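Local coordinates for protein Alpha/beta hydrolase (Paenibacillus sp. VTT E-133280, PDB 6TJ2) that probably hydrolyses methyl salicylate as a secreted alpha/beta-hydrolase, resembling the tobacco salicylic acid binding protein 2 in structure and function, at residues 87-92 with 171-176; 121-126 with 135-140; 126-131 with 216-221. All coordinates share one frame; numbering follows the deposited sequence.

Interaction 1 (87-92 with 171-176); sequences NNNVTH and GNNTIT
The type I beta turn from N87 to V90 meets the bend N172-T174, which leads from helix 157-170 into the short strand 174-175. The two central residues of the turn, N88 and N89, make the contact. An Asx turn overlaps it: N87 OD1 accepts from N89 N at 3.0 Å, with the donor well above the carbonyl plane. A backbone bond from V90 N to N87 O closes the type I turn.

N88 lies against 172-174. N88 CB reaches N172 O at 3.5 Å. The first torsion sets CG beside the backbone N (chi1 -72°), and this carries the amide over to T174. There N88 OD1 touches the methyl CG2 of T174 at 3.3 Å. N88 ND2 comes near ND2 of N172, with the two amide planes 56° apart. N89 approaches N173 from the neighbouring position of the turn. N173 has positive phi, and its side chain swings out toward the backbone of N88 (chi1 -162°).

The T174 hydroxyl turns back on its own segment. T174 OG1 donates to N172 OD1 at 2.7 Å, tilted out of the carbonyl plane. S170 OG bonds the same N172 OD1, so two hydroxyl groups hold that amide. A water joins the segments by donating to N89 OD1 at 2.6 Å and, weakly, to N172 O at 3.1 Å. Beyond the contact, strand 174-175 pairs with strand 205-206.

The chemistry is that of a polar surface contact between a loop after strand 73-75 and the region following strand 134-139, which probably forms the cap. Amides and one methyl group meet directly. The clear hydrogen-bonded link runs through the water, so the join is solvent-mediated.

Interaction 2 (121-126 with 135-140); sequences SVIQTV and KRIVFF
I123 points its CD1 methyl at the face of the F139 ring, as a CH-pi contact between helix 119-129 and strand 134-139. I123 CD1 stands 3.8 Å from the centroid of the F139 ring and only 5° off the ring normal. It is therefore almost exactly over the centre of one face.

The torsions of I123 explain this reach. CG1 sits between the backbone N and the carbonyl carbon (chi1 72°), and the chain then runs on nearly straight to CD1. The same methyl touches two more strand atoms. I123 CD1 is 3.5 Å from I137 CG2 and 3.4 Å from V138 O, so it fills the notch between these three strand residues. The two isoleucine side chains lie side by side, pointing opposite ways. The CG2 branch of I137 is the one turned to the helix.

F139 bends its ring over toward the helix with CG beside its own N. Q124 comes to the ring from another side. Q124 CG lies at the ring edge, in plane, 3.8 Å from F139 CZ. The Q124 amide stands almost perpendicular to the ring, and its NE2 is committed to P145 O.

The helix and strand segments run nearly antiparallel, at 160°, with axes 9.3 Å apart. They are the helix and second strand of the beta-alpha-beta unit 111-117, 119-129, 134-139. I123 also touches residues of the probable nucleophile elbow around S117, at the start of this helix. Helix 92-105 packs on V122 and V126, F219 of helix 217-221 covers I137 and F139, and strand 226-231 lies beside V138 and F139.

Interaction 3 (126-131 with 216-221); sequences VSQQVP and LKKFYS
Q128 and S127 bring the C-terminal end of helix 119-129 against the short helix 217-221, a partly buried helix-to-helix contact at the periphery of the fold. The CA atoms of Q128 and F219 come within 5.5 Å. CG of Q128 lies beside the backbone N (chi1 -67°), and the chain beyond it is extended. Its amide end enters the first turn of the short helix, next to L216 CA and the backbone N of F219. Q128 CG lies 3.6 Å from F219 N.

K218 runs the other way alongside Q128. Its chain is extended as far as CE, where it bends at chi4 (61°). K218 CD and CE lie against Q128 O, at 3.2 and 3.1 Å. S127 OG meets the edge of the F219 ring, in its plane, 3.3 Å from F219 CD1. This hydroxyl bonds to Q124 O of its own helix.

Oxygen atoms thus meet C-H groups at two places. The serine oxygen faces an aromatic edge. The Q128 carbonyl oxygen faces the CE methylene beside the K218 ammonium, whose hydrogens are probably somewhat polarised.

How the interactions relate
All three contacts lie within one alpha/beta-hydrolase fold. Along the chain the segments come in the order 87-92, 121-126, 126-131, 135-140, 171-176 and 216-221. Interaction 2 is nested inside the loop closed by interaction 1, whereas interaction 3 crosses both. Interactions 2 and 3 share V126 and helix 119-129, and their centres are 9 Å apart. They form continuous packing in which F219 and F139 touch. Interaction 1 is remote: its centre is 23 Å from interaction 2 and 25 Å from interaction 3. Yet H92, which ends segment 87-92 but takes no part in its contact, probably hydrogen-bonds S121 OG through NE2. Thus the helix following the probable nucleophile elbow links the central sheet, helix 217-221 and this loop.

Interaction 1 (87-92 with 171-176)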
loop_
_atom_site.group_PDB
_atom_site.type_symbol
_atom_site.label_atom_id
_atom_site.label_comp_id
_atom_site.label_asym_id
_atom_site.label_seq_id
_atom_site.Cartn_x
_atom_site.Cartn_y
_atom_site.Cartn_z
ATOM N N ASN A 87 -22.786 30.504 7.337
ATOM C CA ASN A 87 -22.640 30.545 8.804
ATOM C C ASN A 87 -21.210 30.180 9.168
ATOM O O ASN A 87 -20.903 28.991 9.378
ATOM C CB ASN A 87 -23.628 29.656 9.515
ATOM C CG ASN A 87 -23.590 29.851 11.011
ATOM O OD1 ASN A 87 -22.768 30.620 11.502
ATOM N ND2 ASN A 87 -24.396 29.092 11.711
ATOM N N ASN A 88 -20.348 31.178 9.221
ATOM C CA ASN A 88 -18.931 30.972 9.585
ATOM C C ASN A 88 -18.778 30.428 11.007
ATOM O O ASN A 88 -17.700 29.917 11.297
ATOM C CB ASN A 88 -18.151 32.270 9.371
ATOM C CG ASN A 88 -17.941 32.615 7.909
ATOM O OD1 ASN A 88 -18.055 31.743 7.045
ATOM N ND2 ASN A 88 -17.511 33.831 7.673
ATOM N N ASN A 89 -19.812 30.530 11.824
ATOM C CA ASN A 89 -19.756 30.073 13.216
ATOM C C ASN A 89 -20.540 28.798 13.440
ATOM O O ASN A 89 -20.797 28.406 14.592
ATOM C CB ASN A 89 -20.207 31.193 14.166
ATOM C CG ASN A 89 -19.250 32.373 14.185
ATOM O OD1 ASN A 89 -18.069 32.265 13.928
ATOM N ND2 ASN A 89 -19.757 33.497 14.674
ATOM N N VAL A 90 -20.852 28.080 12.364
ATOM C CA VAL A 90 -21.579 26.798 12.468
ATOM C C VAL A 90 -20.826 25.816 13.361
ATOM O O VAL A 90 -19.579 25.815 13.397
ATOM C CB VAL A 90 -21.874 26.212 11.079
ATOM C CG1 VAL A 90 -20.613 25.643 10.458
ATOM C CG2 VAL A 90 -22.927 25.165 11.158
ATOM N N THR A 91 -21.604 25.015 14.112
ATOM C CA THR A 91 -21.061 23.966 14.983
ATOM C C THR A 91 -21.299 22.575 14.422
ATOM O O THR A 91 -22.155 22.364 13.564
ATOM C CB THR A 91 -21.646 24.041 16.389
ATOM O OG1 THR A 91 -23.018 23.663 16.285
ATOM C CG2 THR A 91 -21.501 25.438 16.964
ATOM N N HIS A 92 -20.569 21.621 14.960
ATOM C CA HIS A 92 -20.775 20.196 14.561
ATOM C C HIS A 92 -22.189 19.755 14.904
ATOM O O HIS A 92 -22.827 19.016 14.110
ATOM C CB HIS A 92 -19.724 19.276 15.247
ATOM C CG HIS A 92 -19.448 18.049 14.433
ATOM N ND1 HIS A 92 -20.287 16.975 14.445
ATOM C CD2 HIS A 92 -18.418 17.778 13.625
ATOM C CE1 HIS A 92 -19.758 16.032 13.696
ATOM N NE2 HIS A 92 -18.636 16.503 13.108
ATOM N N GLY A 171 -9.339 35.824 10.126
ATOM C CA GLY A 171 -10.077 36.797 10.939
ATOM C C GLY A 171 -11.595 36.589 10.895
ATOM O O GLY A 171 -12.322 37.453 11.335
ATOM N N ASN A 172 -12.122 35.496 10.330
ATOM C CA ASN A 172 -13.578 35.259 10.269
ATOM C C ASN A 172 -13.887 33.778 10.538
ATOM O O ASN A 172 -14.954 33.321 10.137
ATOM C CB ASN A 172 -14.208 35.724 8.960
ATOM C CG ASN A 172 -13.717 34.950 7.765
ATOM O OD1 ASN A 172 -12.929 34.010 7.877
ATOM N ND2 ASN A 172 -14.183 35.374 6.603
ATOM N N ASN A 173 -12.958 33.062 11.165
ATOM C CA ASN A 173 -13.233 31.669 11.576
ATOM C C ASN A 173 -13.392 30.768 10.350
ATOM O O ASN A 173 -14.122 29.796 10.482
ATOM C CB ASN A 173 -14.433 31.548 12.498
ATOM C CG ASN A 173 -14.482 30.249 13.264
ATOM O OD1 ASN A 173 -15.555 29.610 13.368
ATOM N ND2 ASN A 173 -13.364 29.862 13.833
ATOM N N THR A 174 -12.629 30.996 9.298
ATOM C CA THR A 174 -12.649 30.104 8.127
ATOM C C THR A 174 -11.240 29.664 7.783
ATOM O O THR A 174 -10.236 30.317 8.149
ATOM C CB THR A 174 -13.346 30.696 6.912
ATOM O OG1 THR A 174 -12.637 31.832 6.392
ATOM C CG2 THR A 174 -14.786 31.094 7.208
ATOM N N ILE A 175 -11.159 28.530 7.096
ATOM C CA ILE A 175 -9.877 28.049 6.557
ATOM C C ILE A 175 -10.012 27.947 5.059
ATOM O O ILE A 175 -10.875 27.223 4.542
ATOM C CB ILE A 175 -9.535 26.668 7.139
ATOM C CG1 ILE A 175 -9.302 26.776 8.648
ATOM C CG2 ILE A 175 -8.323 26.097 6.421
ATOM C CD1 ILE A 175 -9.254 25.411 9.361
ATOM N N THR A 176 -9.150 28.682 4.369
ATOM C CA THR A 176 -9.010 28.591 2.910
ATOM C C THR A 176 -7.754 27.791 2.613
ATOM O O THR A 176 -6.666 28.221 3.039
ATOM C CB THR A 176 -8.976 29.963 2.245
ATOM O OG1 THR A 176 -10.178 30.671 2.581
ATOM C CG2 THR A 176 -8.828 29.870 0.746
HETATM O O HOH W 1 -16.852 34.102 12.498
#

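Interaction 2 (121-126 with 135-140)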
loop_
_atom_site.group_PDB
_atom_site.type_symbol
_atom_site.label_atom_id
_atom_site.label_comp_id
_atom_site.label_asym_id
_atom_site.label_seq_id
_atom_site.Cartn_x
_atom_site.Cartn_y
_atom_site.Cartn_z
ATOM N N SER A 121 -16.835 12.225 10.220
ATOM C CA SER A 121 -17.261 12.641 11.573
ATOM C C SER A 121 -18.764 12.893 11.627
ATOM O O SER A 121 -19.415 12.579 12.664
ATOM C CB SER A 121 -16.497 13.815 12.097
ATOM O OG SER A 121 -16.838 15.017 11.452
ATOM N N VAL A 122 -19.334 13.369 10.546
ATOM C CA VAL A 122 -20.774 13.632 10.422
ATOM C C VAL A 122 -21.540 12.320 10.348
ATOM O O VAL A 122 -22.590 12.184 11.012
ATOM C CB VAL A 122 -21.046 14.539 9.225
ATOM C CG1 VAL A 122 -22.553 14.786 9.112
ATOM C CG2 VAL A 122 -20.288 15.864 9.353
ATOM N N ILE A 123 -21.068 11.329 9.596
ATOM C CA ILE A 123 -21.790 10.040 9.603
ATOM C C ILE A 123 -21.734 9.408 10.991
ATOM O O ILE A 123 -22.712 8.732 11.408
ATOM C CB ILE A 123 -21.410 9.073 8.482
ATOM C CG1 ILE A 123 -20.020 8.467 8.673
ATOM C CG2 ILE A 123 -21.568 9.791 7.146
ATOM C CD1 ILE A 123 -19.517 7.700 7.467
ATOM N N GLN A 124 -20.626 9.598 11.749
ATOM C CA GLN A 124 -20.596 9.081 13.138
ATOM C C GLN A 124 -21.699 9.728 13.968
ATOM O O GLN A 124 -22.450 9.009 14.662
ATOM C CB GLN A 124 -19.229 9.324 13.757
ATOM C CG GLN A 124 -18.099 8.473 13.180
ATOM C CD GLN A 124 -16.780 8.939 13.745
ATOM O OE1 GLN A 124 -16.465 10.149 13.681
ATOM N NE2 GLN A 124 -16.008 8.027 14.343
ATOM N N THR A 125 -21.769 11.041 13.987
ATOM C CA THR A 125 -22.693 11.737 14.880
ATOM C C THR A 125 -24.126 11.575 14.402
ATOM O O THR A 125 -25.040 11.405 15.254
ATOM C CB THR A 125 -22.291 13.187 15.054
ATOM O OG1 THR A 125 -22.245 13.825 13.783
ATOM C CG2 THR A 125 -20.987 13.348 15.794
ATOM N N VAL A 126 -24.347 11.462 13.105
ATOM C CA VAL A 126 -25.692 11.182 12.579
ATOM C C VAL A 126 -26.163 9.787 12.981
ATOM O O VAL A 126 -27.311 9.613 13.440
ATOM C CB VAL A 126 -25.755 11.399 11.068
ATOM C CG1 VAL A 126 -27.028 10.849 10.430
ATOM C CG2 VAL A 126 -25.595 12.890 10.743
ATOM N N LYS A 135 -28.544 0.879 7.203
ATOM C CA LYS A 135 -28.151 -0.487 6.805
ATOM C C LYS A 135 -26.647 -0.727 7.032
ATOM O O LYS A 135 -26.250 -1.815 7.462
ATOM C CB LYS A 135 -28.563 -0.721 5.349
ATOM C CG LYS A 135 -28.185 -2.070 4.738
ATOM C CD LYS A 135 -28.238 -2.050 3.220
ATOM C CE LYS A 135 -29.372 -2.782 2.570
ATOM N NZ LYS A 135 -29.530 -4.147 3.137
ATOM N N ARG A 136 -25.814 0.245 6.656
ATOM C CA ARG A 136 -24.340 0.114 6.654
ATOM C C ARG A 136 -23.772 1.526 6.610
ATOM O O ARG A 136 -24.385 2.415 5.985
ATOM C CB ARG A 136 -23.887 -0.746 5.466
ATOM C CG ARG A 136 -22.381 -0.936 5.335
ATOM C CD ARG A 136 -21.986 -1.991 4.311
ATOM N NE ARG A 136 -22.211 -3.330 4.766
ATOM C CZ ARG A 136 -21.287 -4.099 5.407
ATOM N NH1 ARG A 136 -20.012 -3.758 5.699
ATOM N NH2 ARG A 136 -21.683 -5.307 5.781
ATOM N N ILE A 137 -22.647 1.712 7.264
ATOM C CA ILE A 137 -21.938 3.013 7.307
ATOM C C ILE A 137 -20.644 2.862 6.531
ATOM O O ILE A 137 -19.859 1.916 6.814
ATOM C CB ILE A 137 -21.707 3.453 8.740
ATOM C CG1 ILE A 137 -22.992 3.508 9.560
ATOM C CG2 ILE A 137 -20.978 4.770 8.732
ATOM C CD1 ILE A 137 -22.715 3.644 11.064
ATOM N N VAL A 138 -20.412 3.706 5.540
ATOM C CA VAL A 138 -19.235 3.614 4.659
ATOM C C VAL A 138 -18.401 4.859 4.859
ATOM O O VAL A 138 -18.894 5.975 4.609
ATOM C CB VAL A 138 -19.623 3.410 3.183
ATOM C CG1 VAL A 138 -18.381 3.377 2.310
ATOM C CG2 VAL A 138 -20.447 2.144 3.026
ATOM N N PHE A 139 -17.181 4.676 5.267
ATOM C CA PHE A 139 -16.183 5.749 5.361
ATOM C C PHE A 139 -15.363 5.748 4.094
ATOM O O PHE A 139 -14.648 4.769 3.836
ATOM C CB PHE A 139 -15.278 5.531 6.566
ATOM C CG PHE A 139 -15.985 5.703 7.880
ATOM C CD1 PHE A 139 -15.804 6.861 8.625
ATOM C CD2 PHE A 139 -16.825 4.749 8.391
ATOM C CE1 PHE A 139 -16.477 7.042 9.819
ATOM C CE2 PHE A 139 -17.506 4.914 9.578
ATOM C CZ PHE A 139 -17.358 6.094 10.268
ATOM N N PHE A 140 -15.430 6.756 3.273
ATOM C CA PHE A 140 -14.734 6.906 1.983
ATOM C C PHE A 140 -13.642 7.946 2.132
ATOM O O PHE A 140 -13.958 9.127 2.188
ATOM C CB PHE A 140 -15.725 7.191 0.861
ATOM C CG PHE A 140 -15.136 7.689 -0.429
ATOM C CD1 PHE A 140 -15.838 8.570 -1.247
ATOM C CD2 PHE A 140 -13.883 7.268 -0.851
ATOM C CE1 PHE A 140 -15.244 9.074 -2.393
ATOM C CE2 PHE A 140 -13.289 7.801 -1.975
ATOM C CZ PHE A 140 -13.983 8.707 -2.759
#

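Interaction 3 (126-131 with 216-221)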
loop_
_atom_site.group_PDB
_atom_site.type_symbol
_atom_site.label_atom_id
_atom_site.label_comp_id
_atom_site.label_asym_id
_atom_site.label_seq_id
_atom_site.Cartn_x
_atom_site.Cartn_y
_atom_site.Cartn_z
ATOM N N VAL A 126 -24.347 11.462 13.105
ATOM C CA VAL A 126 -25.692 11.182 12.579
ATOM C C VAL A 126 -26.163 9.787 12.981
ATOM O O VAL A 126 -27.311 9.613 13.440
ATOM C CB VAL A 126 -25.755 11.399 11.068
ATOM C CG1 VAL A 126 -27.028 10.849 10.430
ATOM C CG2 VAL A 126 -25.595 12.890 10.743
ATOM N N SER A 127 -25.284 8.793 12.855
ATOM C CA SER A 127 -25.649 7.404 13.166
ATOM C C SER A 127 -26.033 7.274 14.621
ATOM O O SER A 127 -26.857 6.377 14.903
ATOM C CB SER A 127 -24.575 6.464 12.760
ATOM O OG SER A 127 -23.500 6.574 13.650
ATOM N N GLN A 128 -25.531 8.136 15.519
ATOM C CA GLN A 128 -25.911 8.089 16.971
ATOM C C GLN A 128 -27.377 8.394 17.176
ATOM O O GLN A 128 -27.953 7.976 18.222
ATOM C CB GLN A 128 -25.059 9.095 17.756
ATOM C CG GLN A 128 -23.636 8.641 17.747
ATOM C CD GLN A 128 -22.722 9.424 18.645
ATOM O OE1 GLN A 128 -22.822 10.655 18.788
ATOM N NE2 GLN A 128 -21.726 8.755 19.080
ATOM N N GLN A 129 -27.969 9.195 16.313
ATOM C CA GLN A 129 -29.337 9.711 16.476
ATOM C C GLN A 129 -30.345 8.904 15.686
ATOM O O GLN A 129 -31.511 8.890 16.117
ATOM C CB GLN A 129 -29.350 11.173 16.032
ATOM C CG GLN A 129 -28.546 12.037 16.980
ATOM C CD GLN A 129 -28.804 13.492 16.738
ATOM O OE1 GLN A 129 -29.940 13.923 16.464
ATOM N NE2 GLN A 129 -27.724 14.249 16.876
ATOM N N VAL A 130 -29.964 8.245 14.581
ATOM C CA VAL A 130 -30.917 7.479 13.731
ATOM C C VAL A 130 -30.386 6.091 13.446
ATOM O O VAL A 130 -30.456 5.602 12.322
ATOM C CB VAL A 130 -31.269 8.242 12.443
ATOM C CG1 VAL A 130 -32.056 9.507 12.761
ATOM C CG2 VAL A 130 -30.077 8.591 11.565
ATOM N N PRO A 131 -29.906 5.348 14.466
ATOM C CA PRO A 131 -29.261 4.077 14.185
ATOM C C PRO A 131 -30.141 3.024 13.510
ATOM O O PRO A 131 -29.694 2.216 12.720
ATOM C CB PRO A 131 -28.868 3.563 15.572
ATOM C CG PRO A 131 -29.744 4.325 16.544
ATOM C CD PRO A 131 -29.859 5.699 15.900
ATOM N N LEU A 216 -18.486 10.336 21.053
ATOM C CA LEU A 216 -18.746 9.241 20.096
ATOM C C LEU A 216 -18.881 7.883 20.781
ATOM O O LEU A 216 -18.821 6.873 20.127
ATOM C CB LEU A 216 -17.629 9.228 19.050
ATOM C CG LEU A 216 -17.454 10.471 18.223
ATOM C CD1 LEU A 216 -16.208 10.369 17.383
ATOM C CD2 LEU A 216 -18.679 10.669 17.336
ATOM N N LYS A 217 -19.205 7.898 22.080
ATOM C CA LYS A 217 -19.439 6.645 22.813
ATOM C C LYS A 217 -20.562 5.842 22.160
ATOM O O LYS A 217 -20.433 4.598 22.019
ATOM C CB LYS A 217 -19.806 6.956 24.259
ATOM C CG LYS A 217 -18.675 7.610 25.038
ATOM C CD LYS A 217 -19.027 7.694 26.515
ATOM C CE LYS A 217 -17.795 7.984 27.340
ATOM N NZ LYS A 217 -17.240 9.317 27.017
ATOM N N LYS A 218 -21.661 6.519 21.779
ATOM C CA LYS A 218 -22.795 5.801 21.186
ATOM C C LYS A 218 -22.326 5.163 19.870
ATOM O O LYS A 218 -22.623 4.003 19.626
ATOM C CB LYS A 218 -24.042 6.674 21.069
ATOM C CG LYS A 218 -25.179 5.961 20.372
ATOM C CD LYS A 218 -26.559 6.526 20.669
ATOM C CE LYS A 218 -27.685 5.627 20.197
ATOM N NZ LYS A 218 -27.637 4.313 20.874
ATOM N N PHE A 219 -21.654 5.934 19.004
ATOM C CA PHE A 219 -21.187 5.397 17.711
ATOM C C PHE A 219 -20.385 4.113 17.898
ATOM O O PHE A 219 -20.609 3.128 17.177
ATOM C CB PHE A 219 -20.349 6.423 16.966
ATOM C CG PHE A 219 -19.708 5.849 15.731
ATOM C CD1 PHE A 219 -20.463 5.639 14.594
ATOM C CD2 PHE A 219 -18.403 5.403 15.726
ATOM C CE1 PHE A 219 -19.910 5.013 13.501
ATOM C CE2 PHE A 219 -17.847 4.783 14.613
ATOM C CZ PHE A 219 -18.596 4.609 13.492
ATOM N N TYR A 220 -19.463 4.139 18.853
ATOM C CA TYR A 220 -18.559 2.980 19.083
ATOM C C TYR A 220 -19.281 1.840 19.810
ATOM O O TYR A 220 -18.691 0.759 19.790
ATOM C CB TYR A 220 -17.270 3.408 19.790
ATOM C CG TYR A 220 -16.358 4.119 18.817
ATOM C CD1 TYR A 220 -15.754 3.407 17.791
ATOM C CD2 TYR A 220 -16.196 5.467 18.822
ATOM C CE1 TYR A 220 -14.931 4.040 16.866
ATOM C CE2 TYR A 220 -15.421 6.132 17.887
ATOM C CZ TYR A 220 -14.780 5.416 16.888
ATOM O OH TYR A 220 -14.013 6.006 15.920
ATOM N N SER A 221 -20.528 1.985 20.242
ATOM C CA SER A 221 -21.330 0.854 20.775
ATOM C C SER A 221 -22.267 0.285 19.712
ATOM O O SER A 221 -22.773 -0.812 19.935
ATOM C CB SER A 221 -22.112 1.331 21.963
ATOM O OG SER A 221 -23.229 2.108 21.539
#